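Local atomic coordinates of ribosomal-protein-S5-alanine N-acetyltransferase (Vibrio fischeri, PDB entry 3IGR), a protein that probably transfers the acetyl group of acetyl-CoA to the N-terminal alanine of ribosomal protein uS5. Residues K161-N166 against E170-T175; L66-V71 against D122-A127; N25-N30 against H43-P48; V99-D104 against K146-L151. All coordinates share one frame; numbering follows the deposited sequence.

Contact 1: K161-N166 against E170-T175; sequences KYLYIN and EDHILT
This is an antiparallel hairpin contact near the end of the chain, where K161-N166 folds back along the edge of strand 168-178. L163 and E170 form a hydrogen-bonded pair, with E170 N giving a 2.8 Å bond to L163 O. The carbonyl E170 O takes Y162 N at 2.8 Å, from above its plane, and also a weak bond from L163 N. Y162 and L163 thus both face E170, which is a classic beta bulge. Just before the bulge, D171 OD1 accepts K161 N at 2.8 Å, on the anti side of the carboxylate.

The side chains gather round H172. Y162 CD2 lies over one face of the imidazole, 3.5 Å from H172 CG. The two rings are oblique, with their planes at 55°. The chi1 of -174° carries the Y162 ring away from its own N, onto H172 and toward L174 CD2. I165 CD1 comes to the imidazole edge, 3.9 Å from H172 NE2, and L163 CB approaches the same nitrogen obliquely. The contact buries both ring nitrogens of H172, and neither has a polar partner in the model. E170 CG packs on I165 CB, and the E170 carboxylate forms a salt bridge with R140.

Contact 2: L66-V71 against D122-A127; sequences LAFYFV and DWMFKA
An aromatic cluster of F68, F70 and W123 fastens helix 112-126 to one face of the central sheet, a helix-on-sheet layer of the GNAT fold. Strand 68-71 and helix 122-126 run roughly antiparallel, at 151°, with their axes 12.0 Å apart. Long side chains span this gap.

With chi1 at -175°, the W123 indole extends from the helix out toward the strand. The edge of its six-membered ring meets the face of F68 in a T-shaped pair, with centroids 5.4 Å apart. The closest atoms here are W123 CZ3 and F68 CD1, at 3.8 Å. F70 turns its own edge to the face of the same indole ring, in an offset T-shaped pair, and F70 CZ comes 3.9 Å from W123 CE3. The indole therefore presents an edge to one phenylalanine and a face to the other.

Around the cluster, F68 also packs on L14 and I89, and F70 on V12 and L14. W123 touches V3 and Q128.

M124, modelled as selenomethionine, adds a Met-aromatic contact on the same side of F68 as W123. Its SE lies 4.3 Å from the ring centroid, oblique to the ring, and its CE touches F68 CD2 at 3.6 Å.

Contact 3: N25-N30 against H43-P48; sequences NYFMRN and HAFFTP
The F27 ring is sandwiched between F45 on one face and Y26 on the other. F45 CE2 comes down off-centre, 3.4 Å from F27 CG, with the edge of F45 toward the face of F27. The planes meet at 51°, so this edge-to-face pair is well short of perpendicular. On the opposite face, Y26 CD2 sits over the ring centre.

The neighbouring F46 is used differently. Its edge meets the helix backbone, with F46 CE1 3.5 Å from F27 O, while F45 CD2 covers one of its faces. M28, modelled as selenomethionine, bends at its end so that CE lies 3.5 Å from F46 O.

Both backbones are tied off locally. At the end of the helix, Y26 O accepts N30 ND2 at 3.0 Å, in the carbonyl plane, and also N30 N. On the other segment, T47 OG1 donates to A44 O at 3.0 Å. T47 is also the N-cap of helix 48-63 and caps G50 N.

The 3-10 turn 44-46 and P48 lie against helix 20-29 and lead into helix 48-63. P48 packs on V21 and A24 of helix 20-29, and F45 O takes W51 NE1 of helix 48-63. Behind F27, Y26 rests on I80 and T83 of strand 79-90.

Contact 4: V99-D104 against K146-L151; sequences VGYSLD and KVLAAL
Y101 OH is hydrogen-bonded to S144 OG, one turn before L148 on helix 142-150, and rests against the L148 side chain. It lies 3.3 Å from L148 CG, and both leucine methyls, CD1 and CD2, are also near, so it sits at the fork of the leucine. V147 CG1 comes up more loosely, 4.1 Å from Y101 OH and oblique to the phenol ring. Nearly all of the touching is done by the oxygen end of the tyrosine. Further back, L148 CD2 is close to the ring plane, at the edge, 4.2 Å from Y101 CE1.

Y101 CG stands between the backbone N and the carbonyl carbon (chi1 44°), the crowded position. From there the ring extends away from the strand toward helix 142-150. The CA atoms of Y101 and V147 are 10.4 Å apart, and the phenol covers a little over half of that distance.

Strands 96-103 and 132-137 are a parallel pair; in GNAT enzymes the corresponding strands splay to form the acetyl-CoA cleft, and this is probably so here. V99 is still bonded to M134 through the backbone, while Y101 points to the helix that follows strand 132-137. The Y101 side chain also packs on M113 and V117 of helix 112-126, and L148 also touches A135, Y137 and F153.

The helix ends just beyond L148, where L151 N bonds to L148 O at 3.2 Å.

In the fold
Along the chain, contact 3 closes first, contacts 2 and 4 interleave, and contact 1 comes last. Contacts 1, 2 and 4 all reach the same mixed sheet. Contacts 2 and 4 are about 15 Å apart between centres and do not touch, though strand 96-103 leads on to helix 112-126. Contacts 1 and 2 lie on opposite sides of the chain's centre, about 24 Å apart between centres. Contact 4 touches contact 1, with L148 CD1 3.8 Å from T175 OG1. Contact 3 packs on contact 2 through F27 and Y69. It also joins contact 4, where Y26 OH and S102 OG are probably hydrogen-bonded at 2.6 Å. Together they link the N-terminal helices, the GNAT sheet and the C-terminal hairpin.

Contact 1: K161-N166 against E170-T175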
# COMPACT_ATOMS: atom_id res chain seq x y z
N LYS A 161 16.22 -21.82 14.26
CA LYS A 161 16.98 -22.86 13.54
C LYS A 161 16.04 -23.67 12.65
O LYS A 161 15.92 -24.89 12.75
CB LYS A 161 17.73 -23.73 14.55
CG LYS A 161 18.73 -22.90 15.42
CD LYS A 161 19.38 -23.76 16.47
CE LYS A 161 20.31 -22.95 17.37
NZ LYS A 161 20.11 -23.41 18.78
N TYR A 162 15.38 -22.95 11.75
CA TYR A 162 14.23 -23.46 11.06
C TYR A 162 14.59 -24.20 9.76
O TYR A 162 14.15 -25.33 9.55
CB TYR A 162 13.29 -22.28 10.81
CG TYR A 162 11.96 -22.64 10.21
CD1 TYR A 162 11.08 -23.48 10.88
CD2 TYR A 162 11.57 -22.09 8.99
CE1 TYR A 162 9.83 -23.79 10.33
CE2 TYR A 162 10.34 -22.39 8.43
CZ TYR A 162 9.48 -23.24 9.10
OH TYR A 162 8.27 -23.53 8.53
N LEU A 163 15.38 -23.54 8.92
CA LEU A 163 15.80 -24.05 7.62
C LEU A 163 17.31 -23.98 7.48
O LEU A 163 17.95 -23.04 7.97
CB LEU A 163 15.19 -23.24 6.49
CG LEU A 163 13.85 -23.70 5.97
CD1 LEU A 163 13.23 -22.63 5.04
CD2 LEU A 163 14.08 -25.02 5.23
N TYR A 164 17.86 -24.98 6.80
CA TYR A 164 19.32 -25.08 6.67
C TYR A 164 19.70 -24.36 5.40
O TYR A 164 19.32 -24.75 4.30
CB TYR A 164 19.74 -26.55 6.63
CG TYR A 164 21.23 -26.77 6.88
CD1 TYR A 164 21.74 -26.77 8.18
CD2 TYR A 164 22.11 -26.94 5.82
CE1 TYR A 164 23.11 -26.97 8.44
CE2 TYR A 164 23.50 -27.13 6.06
CZ TYR A 164 23.98 -27.15 7.36
OH TYR A 164 25.32 -27.36 7.60
N ILE A 165 20.40 -23.25 5.56
CA ILE A 165 20.69 -22.36 4.45
C ILE A 165 22.17 -22.01 4.47
O ILE A 165 22.67 -21.54 5.49
CB ILE A 165 19.83 -21.07 4.54
CG1 ILE A 165 18.35 -21.40 4.27
CG2 ILE A 165 20.35 -20.01 3.57
CD1 ILE A 165 17.36 -20.30 4.64
N ASN A 166 22.87 -22.24 3.35
CA ASN A 166 24.26 -21.79 3.22
C ASN A 166 25.10 -22.28 4.41
O ASN A 166 25.85 -21.52 5.00
CB ASN A 166 24.33 -20.25 3.10
CG ASN A 166 25.67 -19.76 2.57
OD1 ASN A 166 26.37 -20.47 1.85
ND2 ASN A 166 26.03 -18.53 2.92
N GLU A 170 18.84 -21.43 10.09
CA GLU A 170 18.48 -20.02 10.18
C GLU A 170 17.12 -19.85 10.87
O GLU A 170 16.16 -20.53 10.52
CB GLU A 170 18.47 -19.37 8.79
CG GLU A 170 19.87 -19.26 8.15
CD GLU A 170 20.67 -18.08 8.67
OE1 GLU A 170 20.12 -17.28 9.46
OE2 GLU A 170 21.85 -17.93 8.29
N ASP A 171 17.09 -19.02 11.90
CA ASP A 171 15.85 -18.60 12.54
C ASP A 171 14.90 -17.99 11.46
O ASP A 171 15.37 -17.37 10.50
CB ASP A 171 16.14 -17.54 13.63
CG ASP A 171 16.97 -18.08 14.81
OD1 ASP A 171 17.26 -19.29 14.88
OD2 ASP A 171 17.33 -17.28 15.71
N HIS A 172 13.59 -18.21 11.61
CA HIS A 172 12.61 -17.58 10.72
C HIS A 172 11.44 -17.05 11.50
O HIS A 172 10.97 -17.71 12.45
CB HIS A 172 12.04 -18.59 9.73
CG HIS A 172 12.96 -18.92 8.60
ND1 HIS A 172 12.61 -18.74 7.29
CD2 HIS A 172 14.20 -19.44 8.59
CE1 HIS A 172 13.59 -19.14 6.51
NE2 HIS A 172 14.57 -19.58 7.28
N ILE A 173 10.95 -15.88 11.09
CA ILE A 173 9.70 -15.33 11.59
C ILE A 173 8.55 -16.04 10.90
O ILE A 173 8.57 -16.20 9.69
CB ILE A 173 9.60 -13.80 11.33
CG1 ILE A 173 10.82 -13.06 11.91
CG2 ILE A 173 8.31 -13.24 11.89
CD1 ILE A 173 11.00 -13.19 13.41
N LEU A 174 7.56 -16.49 11.66
CA LEU A 174 6.39 -17.12 11.06
C LEU A 174 5.29 -16.07 10.95
O LEU A 174 4.98 -15.37 11.91
CB LEU A 174 5.90 -18.32 11.88
CG LEU A 174 6.98 -19.32 12.35
CD1 LEU A 174 6.45 -20.26 13.41
CD2 LEU A 174 7.54 -20.08 11.17
N THR A 175 4.70 -15.97 9.77
CA THR A 175 3.63 -15.00 9.54
C THR A 175 2.50 -15.63 8.75
O THR A 175 2.69 -16.67 8.08
CB THR A 175 4.13 -13.72 8.79
OG1 THR A 175 4.30 -14.01 7.39
CG2 THR A 175 5.43 -13.20 9.36
O HOH W 1 23.03 -19.03 6.52

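Contact 2: L66-V71 against D122-A127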
# COMPACT_ATOMS: atom_id res chain seq x y z
N LEU A 66 -3.49 -28.35 -6.83
CA LEU A 66 -2.61 -28.76 -5.74
C LEU A 66 -1.44 -27.83 -5.52
O LEU A 66 -0.79 -27.88 -4.48
CB LEU A 66 -2.08 -30.17 -6.01
CG LEU A 66 -2.90 -31.35 -5.49
CD1 LEU A 66 -2.39 -32.68 -6.07
CD2 LEU A 66 -2.88 -31.38 -3.96
N ALA A 67 -1.13 -27.00 -6.52
CA ALA A 67 0.01 -26.08 -6.43
C ALA A 67 -0.08 -25.05 -7.54
O ALA A 67 -0.62 -25.32 -8.60
CB ALA A 67 1.34 -26.84 -6.51
N PHE A 68 0.45 -23.86 -7.28
CA PHE A 68 0.32 -22.75 -8.22
C PHE A 68 1.66 -22.03 -8.23
O PHE A 68 2.04 -21.33 -7.27
CB PHE A 68 -0.85 -21.83 -7.82
CG PHE A 68 -2.17 -22.58 -7.67
CD1 PHE A 68 -2.97 -22.83 -8.78
CD2 PHE A 68 -2.57 -23.06 -6.44
CE1 PHE A 68 -4.17 -23.54 -8.65
CE2 PHE A 68 -3.77 -23.78 -6.30
CZ PHE A 68 -4.56 -24.01 -7.40
N TYR A 69 2.42 -22.25 -9.29
CA TYR A 69 3.73 -21.66 -9.38
C TYR A 69 3.63 -20.53 -10.39
O TYR A 69 3.45 -20.78 -11.58
CB TYR A 69 4.76 -22.71 -9.81
CG TYR A 69 6.19 -22.28 -9.65
CD1 TYR A 69 7.01 -22.86 -8.69
CD2 TYR A 69 6.73 -21.25 -10.45
CE1 TYR A 69 8.33 -22.46 -8.54
CE2 TYR A 69 8.04 -20.85 -10.30
CZ TYR A 69 8.84 -21.47 -9.35
OH TYR A 69 10.15 -21.07 -9.19
N PHE A 70 3.68 -19.29 -9.91
CA PHE A 70 3.59 -18.13 -10.80
C PHE A 70 4.96 -17.58 -11.17
O PHE A 70 5.88 -17.60 -10.35
CB PHE A 70 2.83 -16.99 -10.13
CG PHE A 70 1.37 -17.24 -9.94
CD1 PHE A 70 0.45 -16.80 -10.89
CD2 PHE A 70 0.91 -17.87 -8.77
CE1 PHE A 70 -0.92 -16.99 -10.71
CE2 PHE A 70 -0.46 -18.09 -8.58
CZ PHE A 70 -1.38 -17.64 -9.55
N VAL A 71 5.06 -17.06 -12.38
CA VAL A 71 6.24 -16.27 -12.78
C VAL A 71 5.86 -14.81 -13.06
O VAL A 71 4.71 -14.50 -13.42
CB VAL A 71 6.98 -16.87 -14.01
CG1 VAL A 71 7.67 -18.19 -13.63
CG2 VAL A 71 6.05 -17.05 -15.22
N ASP A 122 -4.62 -12.56 -3.44
CA ASP A 122 -6.00 -12.21 -3.64
C ASP A 122 -6.74 -13.29 -4.44
O ASP A 122 -7.90 -13.64 -4.14
CB ASP A 122 -6.06 -10.91 -4.41
CG ASP A 122 -6.92 -9.92 -3.76
OD1 ASP A 122 -6.36 -9.08 -3.02
OD2 ASP A 122 -8.16 -9.98 -3.97
N TRP A 123 -6.06 -13.79 -5.47
CA TRP A 123 -6.61 -14.88 -6.26
C TRP A 123 -6.70 -16.21 -5.47
O TRP A 123 -7.67 -16.94 -5.60
CB TRP A 123 -5.81 -15.03 -7.56
CG TRP A 123 -6.38 -16.04 -8.50
CD1 TRP A 123 -7.40 -15.85 -9.40
CD2 TRP A 123 -5.94 -17.39 -8.65
NE1 TRP A 123 -7.62 -17.01 -10.10
CE2 TRP A 123 -6.75 -17.97 -9.66
CE3 TRP A 123 -4.94 -18.16 -8.04
CZ2 TRP A 123 -6.59 -19.30 -10.06
CZ3 TRP A 123 -4.78 -19.49 -8.46
CH2 TRP A 123 -5.61 -20.04 -9.45
N MSE A 124 -5.70 -16.50 -4.65
CA MSE A 124 -5.71 -17.73 -3.85
C MSE A 124 -6.90 -17.73 -2.86
O MSE A 124 -7.50 -18.78 -2.57
CB MSE A 124 -4.39 -17.91 -3.11
CG MSE A 124 -3.18 -18.12 -4.04
SE MSE A 124 -3.37 -19.81 -5.01
CE MSE A 124 -3.30 -21.05 -3.53
N PHE A 125 -7.25 -16.54 -2.37
CA PHE A 125 -8.32 -16.37 -1.41
C PHE A 125 -9.68 -16.43 -2.13
O PHE A 125 -10.58 -17.19 -1.73
CB PHE A 125 -8.17 -15.01 -0.71
CG PHE A 125 -7.22 -15.01 0.47
CD1 PHE A 125 -6.58 -16.18 0.91
CD2 PHE A 125 -7.03 -13.84 1.20
CE1 PHE A 125 -5.73 -16.16 2.03
CE2 PHE A 125 -6.18 -13.81 2.33
CZ PHE A 125 -5.53 -14.97 2.73
N LYS A 126 -9.81 -15.63 -3.18
CA LYS A 126 -11.07 -15.44 -3.88
C LYS A 126 -11.39 -16.58 -4.84
O LYS A 126 -12.48 -17.10 -4.80
CB LYS A 126 -11.13 -14.07 -4.57
CG LYS A 126 -11.21 -12.91 -3.56
CD LYS A 126 -11.21 -11.52 -4.21
CE LYS A 126 -11.35 -10.43 -3.12
NZ LYS A 126 -10.70 -9.14 -3.48
N ALA A 127 -10.45 -16.95 -5.71
CA ALA A 127 -10.72 -18.02 -6.69
C ALA A 127 -10.39 -19.41 -6.17
O ALA A 127 -11.02 -20.37 -6.57
CB ALA A 127 -9.99 -17.76 -7.98

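Contact 3: N25-N30 against H43-P48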
# COMPACT_ATOMS: atom_id res chain seq x y z
N ASN A 25 17.20 -19.80 -16.97
CA ASN A 25 18.03 -18.60 -17.09
C ASN A 25 17.87 -17.69 -15.89
O ASN A 25 18.85 -17.13 -15.40
CB ASN A 25 17.72 -17.83 -18.37
CG ASN A 25 18.15 -18.56 -19.62
OD1 ASN A 25 18.91 -19.52 -19.56
ND2 ASN A 25 17.66 -18.10 -20.77
N TYR A 26 16.64 -17.55 -15.42
CA TYR A 26 16.35 -16.69 -14.27
C TYR A 26 17.09 -17.15 -13.01
O TYR A 26 17.65 -16.32 -12.29
CB TYR A 26 14.84 -16.60 -14.02
CG TYR A 26 14.49 -16.01 -12.67
CD1 TYR A 26 14.51 -14.63 -12.46
CD2 TYR A 26 14.15 -16.84 -11.59
CE1 TYR A 26 14.22 -14.10 -11.23
CE2 TYR A 26 13.85 -16.31 -10.35
CZ TYR A 26 13.88 -14.94 -10.18
OH TYR A 26 13.57 -14.41 -8.95
N PHE A 27 17.07 -18.45 -12.72
CA PHE A 27 17.71 -18.91 -11.49
C PHE A 27 19.21 -18.94 -11.67
O PHE A 27 19.97 -18.67 -10.74
CB PHE A 27 17.14 -20.26 -11.03
CG PHE A 27 15.78 -20.14 -10.37
CD1 PHE A 27 15.65 -19.46 -9.17
CD2 PHE A 27 14.65 -20.66 -10.98
CE1 PHE A 27 14.40 -19.31 -8.56
CE2 PHE A 27 13.39 -20.52 -10.38
CZ PHE A 27 13.27 -19.85 -9.16
N MSE A 28 19.64 -19.20 -12.89
CA MSE A 28 21.06 -19.23 -13.19
C MSE A 28 21.62 -17.81 -13.12
O MSE A 28 22.73 -17.61 -12.65
CB MSE A 28 21.26 -19.91 -14.54
CG MSE A 28 22.49 -19.57 -15.24
SE MSE A 28 22.68 -20.78 -16.74
CE MSE A 28 20.86 -20.84 -17.43
N ARG A 29 20.82 -16.84 -13.55
CA ARG A 29 21.15 -15.41 -13.49
C ARG A 29 21.28 -14.91 -12.05
O ARG A 29 22.20 -14.16 -11.72
CB ARG A 29 20.10 -14.59 -14.26
CG ARG A 29 20.41 -13.12 -14.48
CD ARG A 29 19.63 -12.52 -15.68
NE ARG A 29 18.25 -12.18 -15.33
CZ ARG A 29 17.16 -12.87 -15.70
NH1 ARG A 29 17.25 -13.95 -16.48
NH2 ARG A 29 15.97 -12.46 -15.30
N ASN A 30 20.37 -15.35 -11.18
CA ASN A 30 20.35 -14.90 -9.80
C ASN A 30 20.96 -15.88 -8.77
O ASN A 30 20.78 -15.69 -7.56
CB ASN A 30 18.92 -14.51 -9.40
CG ASN A 30 18.43 -13.30 -10.15
OD1 ASN A 30 18.65 -12.18 -9.72
ND2 ASN A 30 17.75 -13.51 -11.27
N HIS A 43 22.38 -29.03 -9.34
CA HIS A 43 22.77 -28.52 -10.65
C HIS A 43 21.57 -28.43 -11.60
O HIS A 43 21.43 -27.43 -12.32
CB HIS A 43 23.91 -29.35 -11.28
CG HIS A 43 24.37 -28.84 -12.62
ND1 HIS A 43 24.34 -29.61 -13.76
CD2 HIS A 43 24.84 -27.63 -12.99
CE1 HIS A 43 24.79 -28.90 -14.78
NE2 HIS A 43 25.10 -27.70 -14.34
N ALA A 44 20.73 -29.46 -11.60
CA ALA A 44 19.56 -29.56 -12.49
C ALA A 44 18.60 -28.39 -12.36
O ALA A 44 17.89 -28.04 -13.32
CB ALA A 44 18.81 -30.88 -12.26
N PHE A 45 18.60 -27.75 -11.20
CA PHE A 45 17.82 -26.56 -10.93
C PHE A 45 18.13 -25.39 -11.85
O PHE A 45 17.29 -24.50 -12.04
CB PHE A 45 18.06 -26.14 -9.48
CG PHE A 45 17.08 -25.16 -8.97
CD1 PHE A 45 15.82 -25.57 -8.55
CD2 PHE A 45 17.40 -23.81 -8.89
CE1 PHE A 45 14.90 -24.64 -8.08
CE2 PHE A 45 16.49 -22.88 -8.40
CZ PHE A 45 15.24 -23.30 -8.01
N PHE A 46 19.33 -25.37 -12.43
CA PHE A 46 19.78 -24.24 -13.22
C PHE A 46 19.86 -24.54 -14.72
O PHE A 46 20.34 -23.71 -15.49
CB PHE A 46 21.12 -23.72 -12.70
CG PHE A 46 21.13 -23.37 -11.23
CD1 PHE A 46 20.58 -22.18 -10.77
CD2 PHE A 46 21.72 -24.22 -10.30
CE1 PHE A 46 20.62 -21.85 -9.41
CE2 PHE A 46 21.76 -23.90 -8.94
CZ PHE A 46 21.20 -22.72 -8.50
N THR A 47 19.36 -25.71 -15.13
CA THR A 47 19.33 -26.15 -16.53
C THR A 47 17.90 -26.23 -17.06
O THR A 47 16.99 -26.60 -16.31
CB THR A 47 19.89 -27.56 -16.69
OG1 THR A 47 19.01 -28.49 -16.03
CG2 THR A 47 21.30 -27.69 -16.12
N PRO A 48 17.70 -25.95 -18.37
CA PRO A 48 16.40 -26.15 -19.02
C PRO A 48 15.88 -27.60 -18.95
O PRO A 48 14.68 -27.80 -18.76
CB PRO A 48 16.65 -25.72 -20.47
CG PRO A 48 17.80 -24.76 -20.38
CD PRO A 48 18.67 -25.32 -19.30

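Contact 4: V99-D104 against K146-L151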
# COMPACT_ATOMS: atom_id res chain seq x y z
N VAL A 99 3.44 -19.61 0.76
CA VAL A 99 3.92 -18.76 -0.31
C VAL A 99 5.43 -18.54 -0.16
O VAL A 99 5.93 -18.25 0.95
CB VAL A 99 3.16 -17.39 -0.40
CG1 VAL A 99 3.32 -16.54 0.87
CG2 VAL A 99 3.60 -16.60 -1.67
N GLY A 100 6.14 -18.70 -1.27
CA GLY A 100 7.57 -18.35 -1.35
C GLY A 100 7.77 -17.53 -2.62
O GLY A 100 7.10 -17.79 -3.62
N TYR A 101 8.65 -16.55 -2.59
CA TYR A 101 8.81 -15.66 -3.76
C TYR A 101 10.25 -15.21 -3.92
O TYR A 101 11.03 -15.26 -2.98
CB TYR A 101 7.90 -14.41 -3.67
CG TYR A 101 7.91 -13.79 -2.29
CD1 TYR A 101 6.91 -14.10 -1.39
CD2 TYR A 101 8.93 -12.92 -1.89
CE1 TYR A 101 6.91 -13.58 -0.12
CE2 TYR A 101 8.95 -12.38 -0.63
CZ TYR A 101 7.92 -12.72 0.26
OH TYR A 101 7.90 -12.21 1.53
N SER A 102 10.58 -14.76 -5.13
CA SER A 102 11.89 -14.21 -5.40
C SER A 102 11.76 -13.18 -6.51
O SER A 102 10.78 -13.18 -7.27
CB SER A 102 12.89 -15.32 -5.80
OG SER A 102 12.53 -15.90 -7.04
N LEU A 103 12.75 -12.30 -6.57
CA LEU A 103 12.83 -11.25 -7.58
C LEU A 103 14.26 -11.11 -8.05
O LEU A 103 15.21 -11.23 -7.26
CB LEU A 103 12.34 -9.92 -7.00
CG LEU A 103 12.10 -8.75 -7.98
CD1 LEU A 103 10.97 -9.06 -8.93
CD2 LEU A 103 11.80 -7.50 -7.19
N ASP A 104 14.40 -10.89 -9.36
CA ASP A 104 15.68 -10.59 -9.97
C ASP A 104 16.34 -9.41 -9.27
O ASP A 104 15.66 -8.45 -8.94
CB ASP A 104 15.47 -10.28 -11.45
CG ASP A 104 16.77 -10.16 -12.21
OD1 ASP A 104 17.20 -11.17 -12.81
OD2 ASP A 104 17.37 -9.07 -12.19
N LYS A 146 9.31 -6.30 4.72
CA LYS A 146 8.51 -5.15 4.30
C LYS A 146 7.41 -5.50 3.32
O LYS A 146 6.31 -4.96 3.40
CB LYS A 146 9.40 -4.02 3.77
CG LYS A 146 9.77 -2.98 4.85
CD LYS A 146 10.10 -3.63 6.23
CE LYS A 146 8.85 -3.87 7.10
NZ LYS A 146 9.09 -4.79 8.24
N VAL A 147 7.69 -6.44 2.42
CA VAL A 147 6.68 -6.96 1.52
C VAL A 147 5.52 -7.52 2.35
O VAL A 147 4.38 -7.08 2.19
CB VAL A 147 7.25 -8.06 0.59
CG1 VAL A 147 6.12 -8.88 -0.03
CG2 VAL A 147 8.12 -7.43 -0.49
N LEU A 148 5.82 -8.46 3.24
CA LEU A 148 4.81 -9.13 4.05
C LEU A 148 4.02 -8.14 4.91
O LEU A 148 2.79 -8.23 4.98
CB LEU A 148 5.43 -10.24 4.91
CG LEU A 148 6.02 -11.42 4.12
CD1 LEU A 148 6.76 -12.38 5.03
CD2 LEU A 148 4.95 -12.15 3.35
N ALA A 149 4.71 -7.20 5.54
CA ALA A 149 4.04 -6.17 6.33
C ALA A 149 3.08 -5.36 5.47
O ALA A 149 1.95 -5.07 5.88
CB ALA A 149 5.07 -5.24 7.01
N ALA A 150 3.52 -5.01 4.26
CA ALA A 150 2.72 -4.16 3.39
C ALA A 150 1.43 -4.87 2.93
O ALA A 150 0.43 -4.21 2.59
CB ALA A 150 3.53 -3.69 2.18
N LEU A 151 1.47 -6.20 2.94
CA LEU A 151 0.37 -7.02 2.47
C LEU A 151 -0.53 -7.50 3.59
O LEU A 151 -1.45 -8.29 3.37
CB LEU A 151 0.92 -8.20 1.67
CG LEU A 151 1.59 -7.73 0.37
CD1 LEU A 151 2.09 -8.92 -0.41
CD2 LEU A 151 0.59 -6.94 -0.46